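Side-chain contacts in cytokinesis protein 2 (Saccharomyces cerevisiae, PDB 4WPE), which mediates cytoskeletal rearrangements required for cytokinesis, forming rings that coincide with the septins and later the medial actin ring, and is represented here by its F-BAR domain: residues K67-N72 / T81-L86; M73-L78 / I268-K273; F137-G142 / K198-A203; E144-K149 / Q188-Q193. All blocks are in the same frame, centred on the assembly; numbering follows the deposited sequence.

Contact 1: residues K67-N72 / T81-L86; sequences KDIGTN and TFNVVL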
loop_
_atom_site.group_PDB
_atom_site.type_symbol
_atom_site.label_atom_id
_atom_site.label_comp_id
_atom_site.label_asym_id
_atom_site.label_seq_id
_atom_site.Cartn_x
_atom_site.Cartn_y
_atom_site.Cartn_z
ATOM N N LYS A 67 17.876 11.220 4.733
ATOM C CA LYS A 67 18.988 12.030 4.248
ATOM C C LYS A 67 18.617 13.508 4.212
ATOM O O LYS A 67 19.458 14.372 4.456
ATOM C CB LYS A 67 19.427 11.562 2.857
ATOM N N ASP A 68 17.354 13.796 3.913
ATOM C CA ASP A 68 16.896 15.180 3.835
ATOM C C ASP A 68 16.807 15.827 5.213
ATOM O O ASP A 68 17.150 16.995 5.375
ATOM C CB ASP A 68 15.544 15.257 3.127
ATOM C CG ASP A 68 15.668 15.105 1.626
ATOM O OD1 ASP A 68 16.690 14.548 1.174
ATOM O OD2 ASP A 68 14.748 15.539 0.900
ATOM N N ILE A 69 16.344 15.069 6.201
ATOM C CA ILE A 69 16.288 15.564 7.571
ATOM C C ILE A 69 17.685 15.930 8.066
ATOM O O ILE A 69 17.885 16.989 8.664
ATOM C CB ILE A 69 15.652 14.527 8.519
ATOM C CG1 ILE A 69 14.147 14.429 8.261
ATOM C CG2 ILE A 69 15.907 14.893 9.972
ATOM C CD1 ILE A 69 13.458 13.354 9.071
ATOM N N GLY A 70 18.651 15.058 7.793
ATOM C CA GLY A 70 20.029 15.288 8.185
ATOM C C GLY A 70 20.669 16.446 7.441
ATOM O O GLY A 70 21.327 17.295 8.047
ATOM N N THR A 71 20.481 16.480 6.124
ATOM C CA THR A 71 21.003 17.569 5.301
ATOM C C THR A 71 20.337 18.888 5.674
ATOM O O THR A 71 20.975 19.786 6.226
ATOM C CB THR A 71 20.788 17.304 3.800
ATOM O OG1 THR A 71 21.452 16.090 3.427
ATOM C CG2 THR A 71 21.336 18.460 2.972
ATOM N N ASN A 72 19.049 18.998 5.364
ATOM C CA ASN A 72 18.253 20.138 5.791
ATOM C C ASN A 72 17.901 20.009 7.263
ATOM O O ASN A 72 16.813 19.553 7.612
ATOM C CB ASN A 72 16.976 20.253 4.960
ATOM C CG ASN A 72 17.245 20.204 3.473
ATOM O OD1 ASN A 72 18.254 20.727 2.995
ATOM N ND2 ASN A 72 16.344 19.569 2.728
ATOM N N THR A 81 9.564 15.888 15.361
ATOM C CA THR A 81 8.326 15.426 14.739
ATOM C C THR A 81 8.619 14.890 13.332
ATOM O O THR A 81 7.918 14.006 12.842
ATOM C CB THR A 81 7.248 16.544 14.685
ATOM O OG1 THR A 81 5.941 15.960 14.672
ATOM C CG2 THR A 81 7.412 17.425 13.464
ATOM N N PHE A 82 9.666 15.411 12.695
ATOM C CA PHE A 82 10.067 14.924 11.380
ATOM C C PHE A 82 10.605 13.507 11.504
ATOM O O PHE A 82 10.492 12.705 10.577
ATOM C CB PHE A 82 11.123 15.835 10.744
ATOM C CG PHE A 82 10.555 17.032 10.023
ATOM C CD1 PHE A 82 9.277 17.489 10.297
ATOM C CD2 PHE A 82 11.303 17.693 9.061
ATOM C CE1 PHE A 82 8.760 18.589 9.633
ATOM C CE2 PHE A 82 10.789 18.792 8.393
ATOM C CZ PHE A 82 9.517 19.239 8.680
ATOM N N ASN A 83 11.189 13.202 12.659
ATOM C CA ASN A 83 11.768 11.887 12.895
ATOM C C ASN A 83 10.721 10.862 13.322
ATOM O O ASN A 83 10.888 9.663 13.093
ATOM C CB ASN A 83 12.880 11.976 13.942
ATOM C CG ASN A 83 14.144 12.620 13.397
ATOM O OD1 ASN A 83 14.519 12.402 12.243
ATOM N ND2 ASN A 83 14.807 13.418 14.225
ATOM N N VAL A 84 9.643 11.332 13.945
ATOM C CA VAL A 84 8.524 10.454 14.273
ATOM C C VAL A 84 7.862 9.994 12.983
ATOM O O VAL A 84 7.568 8.811 12.816
ATOM C CB VAL A 84 7.485 11.146 15.178
ATOM C CG1 VAL A 84 6.184 10.358 15.201
ATOM C CG2 VAL A 84 8.032 11.310 16.585
ATOM N N VAL A 85 7.641 10.934 12.068
ATOM C CA VAL A 85 7.117 10.609 10.746
ATOM C C VAL A 85 8.018 9.588 10.068
ATOM O O VAL A 85 7.547 8.621 9.472
ATOM C CB VAL A 85 7.001 11.861 9.851
ATOM C CG1 VAL A 85 6.540 11.478 8.454
ATOM C CG2 VAL A 85 6.047 12.871 10.466
ATOM N N LEU A 86 9.323 9.807 10.184
ATOM C CA LEU A 86 10.308 8.915 9.592
ATOM C C LEU A 86 10.225 7.513 10.184
ATOM O O LEU A 86 10.267 6.524 9.453
ATOM C CB LEU A 86 11.714 9.484 9.779
ATOM C CG LEU A 86 12.866 8.670 9.195
ATOM C CD1 LEU A 86 12.628 8.394 7.720
ATOM C CD2 LEU A 86 14.176 9.413 9.397
#
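Ile69 reaches across to Phe82, Asn83 and Leu86, and nearly the whole contact is the work of this one branched side chain. Its CG1 arm stands anti to the carbonyl carbon (chi1 -72°) and runs on extended through chi2, which drives CD1 in among the three partners on the facing helix. There Ile69 CD1 lies 3.8 Å from Phe82 CB and 4.0 Å from Leu86 CD2. The phenylalanine thus meets Ile69 with the root of its side chain, while its ring sits obliquely to CG1. Two oxygens also border the isoleucine: Ile69 CD1 lies 3.4 Å from the backbone O of Phe82 and 3.5 Å from Asn83 OD1, and the other branch, CG2, lies beside that same amide oxygen.

Helix 37-71 ends here and helix 76-162 sets off in the opposite sense, their local axes 10.9 Å apart and at 166°; the contact is the closing end of an antiparallel helical hairpin in the elongated F-BAR domain. Ile69 and Phe82 are the residues whose CA atoms come nearest, at 7.3 Å. With CG anti to the backbone nitrogen (chi1 -179°), Leu86 brings CD2 to Ile69 CD1, and it also packs on Leu65 and Thr62, one and two turns before Ile69. Met40 of the second subunit packs on Phe82, so the hairpin end also takes part in the dimer.

Contact 2: residues M73-L78 / I268-K273; sequences MDYGKL and ISTFSK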
loop_
_atom_site.group_PDB
_atom_site.type_symbol
_atom_site.label_atom_id
_atom_site.label_comp_id
_atom_site.label_asym_id
_atom_site.label_seq_id
_atom_site.Cartn_x
_atom_site.Cartn_y
_atom_site.Cartn_z
HETATM N N MSE A 73 18.831 20.399 8.124
HETATM C CA MSE A 73 18.613 20.333 9.561
HETATM C C MSE A 73 17.447 21.218 9.975
HETATM O O MSE A 73 17.177 22.242 9.345
HETATM C CB MSE A 73 19.877 20.747 10.311
HETATM C CG MSE A 73 21.042 19.799 10.113
HETATM SE SE MSE A 73 22.619 20.375 11.088
HETATM C CE MSE A 73 23.041 21.970 10.048
ATOM N N ASP A 74 16.752 20.805 11.028
ATOM C CA ASP A 74 15.648 21.583 11.570
ATOM C C ASP A 74 15.737 21.587 13.092
ATOM O O ASP A 74 16.533 20.851 13.674
ATOM C CB ASP A 74 14.307 21.026 11.101
ATOM C CG ASP A 74 13.243 22.099 10.979
ATOM O OD1 ASP A 74 13.148 22.954 11.885
ATOM O OD2 ASP A 74 12.502 22.090 9.972
ATOM N N TYR A 75 14.924 22.417 13.734
ATOM C CA TYR A 75 15.091 22.699 15.156
ATOM C C TYR A 75 14.023 22.062 16.025
ATOM O O TYR A 75 12.891 21.876 15.584
ATOM C CB TYR A 75 15.090 24.210 15.402
ATOM C CG TYR A 75 15.051 24.574 16.870
ATOM C CD1 TYR A 75 16.207 24.542 17.639
ATOM C CD2 TYR A 75 13.858 24.930 17.493
ATOM C CE1 TYR A 75 16.184 24.864 18.984
ATOM C CE2 TYR A 75 13.825 25.253 18.843
ATOM C CZ TYR A 75 14.993 25.219 19.581
ATOM O OH TYR A 75 14.981 25.538 20.920
ATOM N N GLY A 76 14.404 21.750 17.263
ATOM C CA GLY A 76 13.488 21.348 18.313
ATOM C C GLY A 76 12.369 20.415 17.911
ATOM O O GLY A 76 12.539 19.554 17.051
ATOM N N LYS A 77 11.212 20.623 18.526
ATOM C CA LYS A 77 10.059 19.749 18.339
ATOM C C LYS A 77 9.697 19.470 16.876
ATOM O O LYS A 77 9.323 18.351 16.539
ATOM C CB LYS A 77 8.846 20.334 19.059
ATOM C CG LYS A 77 8.427 19.538 20.277
ATOM C CD LYS A 77 9.394 19.721 21.433
ATOM C CE LYS A 77 8.921 18.929 22.645
ATOM N NZ LYS A 77 9.789 19.154 23.833
ATOM N N LEU A 78 9.814 20.469 16.005
ATOM C CA LEU A 78 9.490 20.250 14.596
ATOM C C LEU A 78 10.503 19.305 13.954
ATOM O O LEU A 78 10.209 18.658 12.952
ATOM C CB LEU A 78 9.429 21.572 13.826
ATOM N N ILE A 268 9.696 28.990 19.718
ATOM C CA ILE A 268 10.282 30.322 19.725
ATOM C C ILE A 268 10.878 30.634 21.096
ATOM O O ILE A 268 11.967 31.202 21.192
ATOM C CB ILE A 268 9.237 31.384 19.336
ATOM C CG1 ILE A 268 8.892 31.248 17.853
ATOM C CG2 ILE A 268 9.756 32.785 19.621
ATOM C CD1 ILE A 268 7.598 31.913 17.462
ATOM N N SER A 269 10.169 30.241 22.151
ATOM C CA SER A 269 10.637 30.456 23.519
ATOM C C SER A 269 11.972 29.768 23.786
ATOM O O SER A 269 12.914 30.382 24.288
ATOM C CB SER A 269 9.600 29.957 24.525
ATOM O OG SER A 269 10.229 29.529 25.723
ATOM N N THR A 270 12.046 28.488 23.448
ATOM C CA THR A 270 13.236 27.701 23.731
ATOM C C THR A 270 14.426 28.118 22.870
ATOM O O THR A 270 15.546 28.194 23.365
ATOM C CB THR A 270 12.965 26.198 23.534
ATOM O OG1 THR A 270 12.336 25.986 22.264
ATOM C CG2 THR A 270 12.052 25.681 24.635
ATOM N N PHE A 271 14.183 28.396 21.592
ATOM C CA PHE A 271 15.253 28.805 20.684
ATOM C C PHE A 271 15.919 30.090 21.162
ATOM O O PHE A 271 17.140 30.226 21.101
ATOM C CB PHE A 271 14.716 28.991 19.261
ATOM C CG PHE A 271 15.786 29.285 18.239
ATOM C CD1 PHE A 271 16.367 28.259 17.513
ATOM C CD2 PHE A 271 16.198 30.587 17.998
ATOM C CE1 PHE A 271 17.347 28.524 16.572
ATOM C CE2 PHE A 271 17.177 30.858 17.059
ATOM C CZ PHE A 271 17.752 29.825 16.345
ATOM N N SER A 272 15.109 31.029 21.637
ATOM C CA SER A 272 15.618 32.308 22.115
ATOM C C SER A 272 16.409 32.124 23.406
ATOM O O SER A 272 17.345 32.875 23.687
ATOM C CB SER A 272 14.469 33.294 22.331
ATOM O OG SER A 272 13.733 33.483 21.134
ATOM N N LYS A 273 16.022 31.121 24.185
ATOM C CA LYS A 273 16.715 30.788 25.423
ATOM C C LYS A 273 18.126 30.287 25.138
ATOM O O LYS A 273 19.080 30.670 25.813
ATOM C CB LYS A 273 15.934 29.727 26.203
ATOM C CG LYS A 273 15.530 30.125 27.613
ATOM C CD LYS A 273 14.762 28.992 28.288
ATOM C CE LYS A 273 14.145 29.434 29.606
ATOM N NZ LYS A 273 13.461 28.310 30.305
#
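The ring of Tyr75 receives the edge of Phe271 on one face: Phe271 CD1 stands 3.6 Å above the tyrosine plane, over its centre, in a T-shaped (edge-to-face) pair. The planes are turned 83° against each other and the centroids lie 5.1 Å apart. At the rim of the tyrosine, in its plane, lies Thr270 OG1, whereas the phenylalanine ring presents its own edge to Tyr75 CD1. Both aromatic side chains leave their backbones with CG anti to the nitrogen, and for Tyr75 (chi1 171°) this carries the ring out from the loop to the helix.

The phenol oxygen ends beside the helix backbone. Tyr75 OH lies 3.0 Å from Thr270 OG1, close enough for a hydrogen bond, although Glu274 OE1 offers a weak alternative and the choice is not settled. Thr270 OG1 also bonds to the carbonyl oxygen of Asp266, one turn earlier. At the other end of the tyrosine, its backbone N donates to the anti lone pair of Asp74 OD1, 2.6 Å away; Asp74 OD2 makes a salt bridge with Arg226 of the second subunit. Phe271 in turn stacks with His29 of that subunit.

A T-shaped aromatic pair thus joins the short C-terminal helix 264-275 to the loop leading into helix 76-162, at the end of the chain that lies against the second subunit, in the dimeric body of the F-BAR domain.

Contact 3: residues F137-G142 / K198-A203; sequences FNKKKG and KQEYKA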
loop_
_atom_site.group_PDB
_atom_site.type_symbol
_atom_site.label_atom_id
_atom_site.label_comp_id
_atom_site.label_asym_id
_atom_site.label_seq_id
_atom_site.Cartn_x
_atom_site.Cartn_y
_atom_site.Cartn_z
ATOM N N PHE A 137 -21.787 -51.305 -17.909
ATOM C CA PHE A 137 -22.153 -51.073 -19.301
ATOM C C PHE A 137 -21.814 -52.277 -20.176
ATOM O O PHE A 137 -22.683 -52.823 -20.858
ATOM C CB PHE A 137 -21.449 -49.824 -19.833
ATOM C CG PHE A 137 -21.930 -49.386 -21.187
ATOM C CD1 PHE A 137 -23.101 -48.656 -21.317
ATOM C CD2 PHE A 137 -21.207 -49.697 -22.327
ATOM C CE1 PHE A 137 -23.547 -48.250 -22.564
ATOM C CE2 PHE A 137 -21.647 -49.293 -23.577
ATOM C CZ PHE A 137 -22.817 -48.568 -23.694
ATOM N N ASN A 138 -20.546 -52.681 -20.147
ATOM C CA ASN A 138 -20.069 -53.806 -20.945
ATOM C C ASN A 138 -20.829 -55.093 -20.644
ATOM O O ASN A 138 -21.159 -55.859 -21.550
ATOM C CB ASN A 138 -18.571 -54.027 -20.716
ATOM C CG ASN A 138 -17.741 -52.823 -21.106
ATOM O OD1 ASN A 138 -16.884 -52.370 -20.343
ATOM N ND2 ASN A 138 -17.993 -52.290 -22.297
ATOM N N LYS A 139 -21.109 -55.320 -19.366
ATOM C CA LYS A 139 -21.826 -56.514 -18.950
ATOM C C LYS A 139 -23.290 -56.456 -19.372
ATOM O O LYS A 139 -23.880 -57.480 -19.719
ATOM C CB LYS A 139 -21.707 -56.705 -17.438
ATOM C CG LYS A 139 -20.557 -57.614 -17.052
ATOM C CD LYS A 139 -20.025 -57.297 -15.671
ATOM C CE LYS A 139 -18.753 -58.078 -15.392
ATOM N NZ LYS A 139 -18.156 -57.713 -14.077
ATOM N N LYS A 140 -23.874 -55.263 -19.347
ATOM C CA LYS A 140 -25.252 -55.094 -19.790
ATOM C C LYS A 140 -25.354 -55.293 -21.297
ATOM O O LYS A 140 -26.287 -55.928 -21.787
ATOM C CB LYS A 140 -25.788 -53.717 -19.404
ATOM C CG LYS A 140 -27.244 -53.504 -19.780
ATOM C CD LYS A 140 -27.722 -52.118 -19.392
ATOM C CE LYS A 140 -29.186 -51.924 -19.752
ATOM N NZ LYS A 140 -29.725 -50.641 -19.222
ATOM N N LYS A 141 -24.387 -54.748 -22.028
ATOM C CA LYS A 141 -24.343 -54.913 -23.476
ATOM C C LYS A 141 -24.145 -56.379 -23.829
ATOM O O LYS A 141 -24.720 -56.879 -24.794
ATOM C CB LYS A 141 -23.226 -54.064 -24.087
ATOM N N GLY A 142 -23.334 -57.066 -23.030
ATOM C CA GLY A 142 -23.066 -58.478 -23.231
ATOM C C GLY A 142 -24.306 -59.344 -23.106
ATOM O O GLY A 142 -24.466 -60.315 -23.840
ATOM N N LYS A 198 -26.022 -62.970 -16.920
ATOM C CA LYS A 198 -27.040 -62.201 -16.220
ATOM C C LYS A 198 -26.623 -62.030 -14.770
ATOM O O LYS A 198 -26.668 -60.926 -14.237
ATOM C CB LYS A 198 -28.410 -62.871 -16.299
ATOM C CG LYS A 198 -29.268 -62.423 -17.477
ATOM C CD LYS A 198 -30.673 -63.004 -17.368
ATOM C CE LYS A 198 -31.584 -62.496 -18.474
ATOM N NZ LYS A 198 -32.981 -62.985 -18.294
ATOM N N GLN A 199 -26.188 -63.115 -14.138
ATOM C CA GLN A 199 -25.832 -63.050 -12.724
ATOM C C GLN A 199 -24.550 -62.246 -12.496
ATOM O O GLN A 199 -24.391 -61.603 -11.459
ATOM C CB GLN A 199 -25.710 -64.461 -12.139
ATOM C CG GLN A 199 -26.561 -64.664 -10.888
ATOM C CD GLN A 199 -28.045 -64.771 -11.195
ATOM O OE1 GLN A 199 -28.441 -65.398 -12.175
ATOM N NE2 GLN A 199 -28.873 -64.146 -10.361
ATOM N N GLU A 200 -23.645 -62.268 -13.471
ATOM C CA GLU A 200 -22.439 -61.444 -13.407
ATOM C C GLU A 200 -22.799 -59.965 -13.397
ATOM O O GLU A 200 -22.150 -59.155 -12.739
ATOM C CB GLU A 200 -21.508 -61.742 -14.583
ATOM C CG GLU A 200 -20.679 -62.996 -14.419
ATOM C CD GLU A 200 -19.674 -63.171 -15.537
ATOM O OE1 GLU A 200 -19.518 -62.233 -16.351
ATOM O OE2 GLU A 200 -19.043 -64.246 -15.608
ATOM N N TYR A 201 -23.847 -59.632 -14.140
ATOM C CA TYR A 201 -24.324 -58.262 -14.260
ATOM C C TYR A 201 -24.990 -57.777 -12.974
ATOM O O TYR A 201 -24.733 -56.663 -12.520
ATOM C CB TYR A 201 -25.290 -58.159 -15.441
ATOM C CG TYR A 201 -25.965 -56.821 -15.589
ATOM C CD1 TYR A 201 -25.232 -55.678 -15.875
ATOM C CD2 TYR A 201 -27.342 -56.706 -15.465
ATOM C CE1 TYR A 201 -25.849 -54.457 -16.017
ATOM C CE2 TYR A 201 -27.969 -55.490 -15.609
ATOM C CZ TYR A 201 -27.219 -54.369 -15.886
ATOM O OH TYR A 201 -27.848 -53.154 -16.028
ATOM N N LYS A 202 -25.839 -58.614 -12.385
ATOM C CA LYS A 202 -26.485 -58.279 -11.118
ATOM C C LYS A 202 -25.462 -58.176 -9.990
ATOM O O LYS A 202 -25.637 -57.394 -9.058
ATOM C CB LYS A 202 -27.564 -59.311 -10.770
ATOM C CG LYS A 202 -28.309 -59.826 -11.989
ATOM C CD LYS A 202 -29.637 -60.489 -11.655
ATOM C CE LYS A 202 -30.482 -60.651 -12.917
ATOM N NZ LYS A 202 -31.435 -61.793 -12.840
ATOM N N ALA A 203 -24.392 -58.962 -10.078
ATOM C CA ALA A 203 -23.295 -58.858 -9.124
ATOM C C ALA A 203 -22.580 -57.523 -9.295
ATOM O O ALA A 203 -22.251 -56.849 -8.319
ATOM C CB ALA A 203 -22.320 -60.007 -9.300
HETATM O O HOH W 1 -19.677 -58.990 -11.867
#
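Lys139 and Lys140 of helix 137-142 meet Glu200 and Tyr201 of helix 198-203 where two long helices of the F-BAR domain run antiparallel, at the edge of a region predicted to form a coiled coil. The local axes come within 9.2 Å and make an angle of 154°.

Along the second segment, the first residue to engage is Glu200. Its side chain sets off toward the partner helix, but the carboxylate stays apart from the lysine ammonium, with Glu200 OE1 5.2 Å from Lys139 NZ. An attraction across that gap would be modest, and the ammonium has a direct salt-bridge partner in Asp135, one turn earlier on its own helix. The aliphatic part of Lys139 passes near the backbone of Glu200, its CD lying 4.1 Å from the glutamate O.

Tyr201 follows, and it provides the larger share of the packing. With CG anti to the backbone nitrogen (chi1 174°), the ring swings over to the other helix and lies alongside Lys140, the two side chains pointing the same way. Lys140 CB rests 3.5 Å from Tyr201 CE1, obliquely to the ring, and the fully extended chain then runs beside the phenol as far as CD, 3.5 Å from Tyr201 OH. Lys139 CB comes up at the ring edge instead, near its plane, by CD1.

A water joins the helices on the Glu200 side: it accepts a hydrogen bond from Lys139 NZ at 3.0 Å and donates one to the backbone O of Glu200 at 2.6 Å.

Contact 4: residues E144-K149 / Q188-Q193; sequences EVLQKK and QEYKVQ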
loop_
_atom_site.group_PDB
_atom_site.type_symbol
_atom_site.label_atom_id
_atom_site.label_comp_id
_atom_site.label_asym_id
_atom_site.label_seq_id
_atom_site.Cartn_x
_atom_site.Cartn_y
_atom_site.Cartn_z
ATOM N N GLU A 144 -27.540 -58.333 -23.603
ATOM C CA GLU A 144 -28.421 -58.052 -24.725
ATOM C C GLU A 144 -27.911 -58.722 -25.995
ATOM O O GLU A 144 -28.696 -59.268 -26.771
ATOM C CB GLU A 144 -28.561 -56.541 -24.922
ATOM C CG GLU A 144 -29.303 -55.862 -23.778
ATOM C CD GLU A 144 -29.136 -54.353 -23.765
ATOM O OE1 GLU A 144 -28.500 -53.808 -24.694
ATOM O OE2 GLU A 144 -29.641 -53.713 -22.818
ATOM N N VAL A 145 -26.596 -58.690 -26.191
ATOM C CA VAL A 145 -25.972 -59.333 -27.345
ATOM C C VAL A 145 -26.318 -60.817 -27.406
ATOM O O VAL A 145 -26.753 -61.321 -28.444
ATOM C CB VAL A 145 -24.437 -59.175 -27.322
ATOM C CG1 VAL A 145 -23.771 -60.222 -28.206
ATOM C CG2 VAL A 145 -24.040 -57.774 -27.755
ATOM N N LEU A 146 -26.136 -61.506 -26.286
ATOM C CA LEU A 146 -26.381 -62.940 -26.231
ATOM C C LEU A 146 -27.869 -63.275 -26.272
ATOM O O LEU A 146 -28.251 -64.344 -26.749
ATOM C CB LEU A 146 -25.743 -63.542 -24.981
ATOM C CG LEU A 146 -24.603 -64.502 -25.313
ATOM C CD1 LEU A 146 -23.897 -64.972 -24.055
ATOM C CD2 LEU A 146 -25.139 -65.681 -26.110
ATOM N N GLN A 147 -28.703 -62.365 -25.777
ATOM C CA GLN A 147 -30.150 -62.550 -25.851
ATOM C C GLN A 147 -30.593 -62.574 -27.309
ATOM O O GLN A 147 -31.506 -63.314 -27.680
ATOM C CB GLN A 147 -30.893 -61.454 -25.093
ATOM C CG GLN A 147 -32.283 -61.864 -24.638
ATOM C CD GLN A 147 -33.313 -60.771 -24.839
ATOM O OE1 GLN A 147 -32.968 -59.610 -25.062
ATOM N NE2 GLN A 147 -34.589 -61.140 -24.770
ATOM N N LYS A 148 -29.942 -61.761 -28.136
ATOM C CA LYS A 148 -30.181 -61.804 -29.573
ATOM C C LYS A 148 -29.766 -63.166 -30.114
ATOM O O LYS A 148 -30.539 -63.827 -30.803
ATOM C CB LYS A 148 -29.423 -60.685 -30.291
ATOM N N LYS A 149 -28.547 -63.587 -29.780
ATOM C CA LYS A 149 -28.015 -64.871 -30.231
ATOM C C LYS A 149 -28.896 -66.037 -29.808
ATOM O O LYS A 149 -29.098 -66.979 -30.574
ATOM C CB LYS A 149 -26.597 -65.087 -29.698
ATOM C CG LYS A 149 -25.519 -64.277 -30.395
ATOM C CD LYS A 149 -24.168 -64.965 -30.261
ATOM C CE LYS A 149 -23.093 -64.245 -31.049
ATOM N NZ LYS A 149 -22.313 -63.329 -30.175
ATOM N N GLN A 188 -29.204 -74.431 -26.196
ATOM C CA GLN A 188 -28.990 -74.855 -24.817
ATOM C C GLN A 188 -27.809 -74.134 -24.182
ATOM O O GLN A 188 -27.897 -73.670 -23.046
ATOM C CB GLN A 188 -28.770 -76.366 -24.753
ATOM C CG GLN A 188 -30.009 -77.187 -25.060
ATOM C CD GLN A 188 -29.717 -78.674 -25.155
ATOM O OE1 GLN A 188 -28.602 -79.121 -24.882
ATOM N NE2 GLN A 188 -30.721 -79.450 -25.552
ATOM N N GLU A 189 -26.706 -74.042 -24.920
ATOM C CA GLU A 189 -25.503 -73.400 -24.406
ATOM C C GLU A 189 -25.688 -71.897 -24.261
ATOM O O GLU A 189 -25.274 -71.311 -23.261
ATOM C CB GLU A 189 -24.305 -73.691 -25.309
ATOM C CG GLU A 189 -24.061 -75.167 -25.552
ATOM C CD GLU A 189 -23.011 -75.414 -26.615
ATOM O OE1 GLU A 189 -22.585 -74.441 -27.274
ATOM O OE2 GLU A 189 -22.616 -76.585 -26.795
ATOM N N TYR A 190 -26.303 -71.276 -25.262
ATOM C CA TYR A 190 -26.557 -69.840 -25.226
ATOM C C TYR A 190 -27.420 -69.472 -24.028
ATOM O O TYR A 190 -27.196 -68.445 -23.384
ATOM C CB TYR A 190 -27.229 -69.383 -26.515
ATOM C CG TYR A 190 -26.272 -69.173 -27.661
ATOM C CD1 TYR A 190 -24.925 -68.937 -27.430
ATOM C CD2 TYR A 190 -26.717 -69.201 -28.976
ATOM C CE1 TYR A 190 -24.045 -68.734 -28.477
ATOM C CE2 TYR A 190 -25.843 -69.002 -30.030
ATOM C CZ TYR A 190 -24.509 -68.769 -29.775
ATOM O OH TYR A 190 -23.637 -68.570 -30.820
ATOM N N LYS A 191 -28.398 -70.321 -23.729
ATOM C CA LYS A 191 -29.280 -70.099 -22.589
ATOM C C LYS A 191 -28.482 -70.099 -21.291
ATOM O O LYS A 191 -28.699 -69.263 -20.417
ATOM C CB LYS A 191 -30.375 -71.166 -22.544
ATOM C CG LYS A 191 -31.610 -70.782 -21.740
ATOM C CD LYS A 191 -31.473 -71.132 -20.271
ATOM C CE LYS A 191 -32.762 -70.842 -19.523
ATOM N NZ LYS A 191 -33.259 -69.469 -19.807
ATOM N N VAL A 192 -27.556 -71.044 -21.170
ATOM C CA VAL A 192 -26.722 -71.130 -19.981
ATOM C C VAL A 192 -25.729 -69.970 -19.936
ATOM O O VAL A 192 -25.563 -69.331 -18.898
ATOM C CB VAL A 192 -25.968 -72.470 -19.919
ATOM C CG1 VAL A 192 -24.905 -72.434 -18.833
ATOM C CG2 VAL A 192 -26.943 -73.604 -19.676
ATOM N N GLN A 193 -25.091 -69.688 -21.069
ATOM C CA GLN A 193 -24.157 -68.569 -21.166
ATOM C C GLN A 193 -24.839 -67.241 -20.840
ATOM O O GLN A 193 -24.189 -66.300 -20.390
ATOM C CB GLN A 193 -23.539 -68.507 -22.564
ATOM C CG GLN A 193 -22.538 -69.608 -22.855
ATOM C CD GLN A 193 -21.997 -69.533 -24.269
ATOM O OE1 GLN A 193 -22.084 -68.496 -24.923
ATOM N NE2 GLN A 193 -21.441 -70.640 -24.751
#
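Leu146 and Lys149 both meet the ring of Tyr190 from the same side, and the contact divides into aliphatic packing, a CH-pi interaction and the approach of polar atoms. The aliphatic share belongs to the two branches of Leu146, which part company. CD2 touches the tyrosine at CD1, 3.5 Å away and oblique to the ring, the two side chains crossing at about a right angle; CD1 reaches Gln193 CB at 3.9 Å.

The CH-pi interaction comes from Lys149. Its CB lies over one face of the Tyr190 ring, 4.2 Å from the centroid and 17° off the normal. Tyr190 CG stands anti to the carbonyl carbon (chi1 -81°), a setting that directs the ring at the facing helix. Farther out, Lys149 CD passes 3.7 Å from Tyr190 OH before the chain bends at chi4, and the amine leads away.

Among the polar atoms, the backbone O of Lys149 sits 3.6 Å from Tyr190 CD2, and Gln193 OE1 lies at the ring edge, in its plane. Leu150 and Ala153 of helix 76-162 also touch Tyr190, extending its packing along the antiparallel helix pair.

No hydrogen bond or salt bridge links the two segments. The helices, 9.4 Å apart at their axes, therefore meet here through van der Waals and CH-pi contacts, with the long polar residues contributing mainly their carbon chains at an outer surface of the F-BAR domain.

In the fold
From the N terminus, helix 37-71 reaches its end at 67-72, and contact 1 closes the short loop to 81-86 at the start of helix 76-162. Contact 2 opens inside that loop, at 73-78, but closes only at 268-273; the two therefore cross, and they touch where Phe82 packs against Asp74. Between them they tie the hairpin turn to the C-terminal helix beside the second subunit. Helix 76-162 then carries the chain to contacts 3 and 4, whose centres lie about 85 and 97 Å from that of contact 1. Contact 4 lies within the loop of contact 3, both within that of contact 2, and both pair helix 76-162 with helix 170-259.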